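Local structure of alpha-14 giardin (3CHL) at residues 36-41 and 317-322. The protein probably acts as a calcium-regulated, phospholipid-binding annexin that links the membrane bilayer to the underlying axoneme. Sequence-based numbering, arbitrary orientation.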
loop_
_atom_site.group_PDB
_atom_site.type_symbol
_atom_site.label_atom_id
_atom_site.label_comp_id
_atom_site.label_asym_id
_atom_site.label_seq_id
_atom_site.Cartn_x
_atom_site.Cartn_y
_atom_site.Cartn_z
ATOM N N ALA A 36 -11.795 13.729 -2.271
ATOM C CA ALA A 36 -11.336 12.327 -2.302
ATOM C C ALA A 36 -11.938 11.529 -1.140
ATOM O O ALA A 36 -12.168 10.313 -1.284
ATOM C CB ALA A 36 -9.821 12.266 -2.171
ATOM N N ARG A 37 -12.086 12.187 0.007
ATOM C CA ARG A 37 -12.524 11.502 1.257
ATOM C C ARG A 37 -14.041 11.407 1.364
ATOM O O ARG A 37 -14.542 10.678 2.224
ATOM C CB ARG A 37 -12.020 12.280 2.505
ATOM C CG ARG A 37 -10.495 12.271 2.722
ATOM C CD ARG A 37 -10.159 12.293 4.248
ATOM N NE ARG A 37 -10.882 13.368 4.826
ATOM C CZ ARG A 37 -11.332 13.567 6.070
ATOM N NH1 ARG A 37 -11.165 12.746 7.107
ATOM N NH2 ARG A 37 -11.991 14.702 6.247
ATOM N N SER A 38 -14.771 12.133 0.505
ATOM C CA SER A 38 -16.241 12.290 0.668
ATOM C C SER A 38 -17.124 11.464 -0.258
ATOM O O SER A 38 -18.348 11.377 -0.023
ATOM C CB SER A 38 -16.613 13.756 0.486
ATOM O OG SER A 38 -16.033 14.504 1.522
ATOM N N TYR A 39 -16.540 10.886 -1.315
ATOM C CA TYR A 39 -17.287 10.143 -2.312
ATOM C C TYR A 39 -16.672 8.778 -2.504
ATOM O O TYR A 39 -15.472 8.613 -2.228
ATOM C CB TYR A 39 -17.282 10.901 -3.648
ATOM C CG TYR A 39 -18.039 12.191 -3.607
ATOM C CD1 TYR A 39 -19.439 12.218 -3.803
ATOM C CD2 TYR A 39 -17.385 13.372 -3.377
ATOM C CE1 TYR A 39 -20.150 13.413 -3.781
ATOM C CE2 TYR A 39 -18.072 14.571 -3.336
ATOM C CZ TYR A 39 -19.465 14.586 -3.551
ATOM O OH TYR A 39 -20.122 15.799 -3.503
ATOM N N PRO A 40 -17.483 7.783 -2.931
ATOM C CA PRO A 40 -16.937 6.477 -3.251
ATOM C C PRO A 40 -16.013 6.601 -4.459
ATOM O O PRO A 40 -16.280 7.420 -5.344
ATOM C CB PRO A 40 -18.172 5.613 -3.611
ATOM C CG PRO A 40 -19.378 6.453 -3.373
ATOM C CD PRO A 40 -18.950 7.860 -3.082
ATOM N N PRO A 41 -14.912 5.840 -4.469
ATOM C CA PRO A 41 -13.955 5.876 -5.578
ATOM C C PRO A 41 -14.571 5.704 -6.991
ATOM O O PRO A 41 -14.137 6.359 -7.925
ATOM C CB PRO A 41 -13.000 4.711 -5.261
ATOM C CG PRO A 41 -13.132 4.452 -3.839
ATOM C CD PRO A 41 -14.496 4.899 -3.401
ATOM N N PRO A 317 -21.147 9.252 7.047
ATOM C CA PRO A 317 -21.395 8.466 5.816
ATOM C C PRO A 317 -20.920 9.243 4.585
ATOM O O PRO A 317 -20.873 10.462 4.633
ATOM C CB PRO A 317 -22.930 8.305 5.791
ATOM C CG PRO A 317 -23.374 8.702 7.245
ATOM C CD PRO A 317 -22.396 9.762 7.652
ATOM N N LEU A 318 -20.552 8.541 3.515
ATOM C CA LEU A 318 -20.060 9.223 2.311
ATOM C C LEU A 318 -21.185 9.953 1.624
ATOM O O LEU A 318 -22.366 9.582 1.751
ATOM C CB LEU A 318 -19.447 8.235 1.307
ATOM C CG LEU A 318 -18.236 7.399 1.713
ATOM C CD1 LEU A 318 -17.844 6.512 0.546
ATOM C CD2 LEU A 318 -17.125 8.357 2.115
ATOM N N LEU A 319 -20.835 10.996 0.889
ATOM C CA LEU A 319 -21.762 11.631 -0.011
ATOM C C LEU A 319 -22.011 10.739 -1.220
ATOM O O LEU A 319 -21.290 9.763 -1.440
ATOM C CB LEU A 319 -21.239 12.998 -0.436
ATOM C CG LEU A 319 -20.915 13.949 0.722
ATOM C CD1 LEU A 319 -20.259 15.264 0.243
ATOM C CD2 LEU A 319 -22.182 14.210 1.588
ATOM N N SER A 320 -23.061 11.083 -1.971
ATOM C CA SER A 320 -23.294 10.520 -3.295
ATOM C C SER A 320 -23.411 11.630 -4.325
ATOM O O SER A 320 -24.151 12.613 -4.147
ATOM C CB SER A 320 -24.531 9.614 -3.337
ATOM O OG SER A 320 -24.791 9.183 -4.672
ATOM N N MET A 321 -22.667 11.469 -5.409
ATOM C CA MET A 321 -22.742 12.346 -6.540
ATOM C C MET A 321 -23.955 12.032 -7.410
ATOM O O MET A 321 -24.329 12.833 -8.265
ATOM C CB MET A 321 -21.463 12.191 -7.376
ATOM C CG MET A 321 -20.624 13.403 -7.420
ATOM S SD MET A 321 -19.239 13.191 -8.571
ATOM C CE MET A 321 -17.981 12.621 -7.399
ATOM N N ASP A 322 -24.570 10.877 -7.180
ATOM C CA ASP A 322 -25.637 10.362 -8.033
ATOM C C ASP A 322 -26.985 10.735 -7.466
ATOM O O ASP A 322 -28.005 10.514 -8.102
ATOM C CB ASP A 322 -25.543 8.822 -8.162
ATOM C CG ASP A 322 -24.359 8.363 -8.999
ATOM O OD1 ASP A 322 -23.776 9.190 -9.748
ATOM O OD2 ASP A 322 -23.995 7.154 -8.893
#
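The aromatic ring of Tyr39 sits between Leu319 and Met321, which cover its opposite faces, with CH-pi contacts on both faces and the methionine sulfur making a more distant Met-aromatic contact; together they tie the C-terminal tail of this annexin to the turn between helix 31-38 and helix 41-55, near the N-terminus. On one face Leu319 CB lies 4.0 Å from the centroid of the Tyr39 ring, displaced toward CE1. Over the other, the bend at chi3 of Met321 (-94°) swings its terminal methyl back, and CE also stands 4.0 Å from the Tyr39 centroid, closest to CG; SD is farther off, above the same face. At the edge, the carbonyl carbon of Ser320 lies in the ring plane, so the tail wraps around the tyrosine from face to face. Leu319 CD1 reaches on to Tyr39 OH at 3.8 Å.

One backbone hydrogen bond crosses the contact: Leu319 N donates to Ser38 O over 2.7 Å, with an N-H...O angle of 139°. Beside it, Leu318 spreads its two methyls over the turn, CD2 against Arg37 O and CD1 against the ring of Pro40, the N-cap residue of helix 41-55.

Further out, Val15 of helix 12-24 and Leu44 of helix 41-55 pack on both Tyr39 and Met321, so two helices close around the ring. Gln43 of helix 41-55 grips the tail twice, its OE1 accepting from Met321 N and its NE2 bonding to Ser320 OG. The guanidinium of Arg37 extends past this contact, with NH2 in a salt bridge to Glu34 and NH1 hydrogen-bonded to Glu312 O. An ST turn spans the methionine itself, Asp322 N donating to Ser320 OG at 3.0 Å.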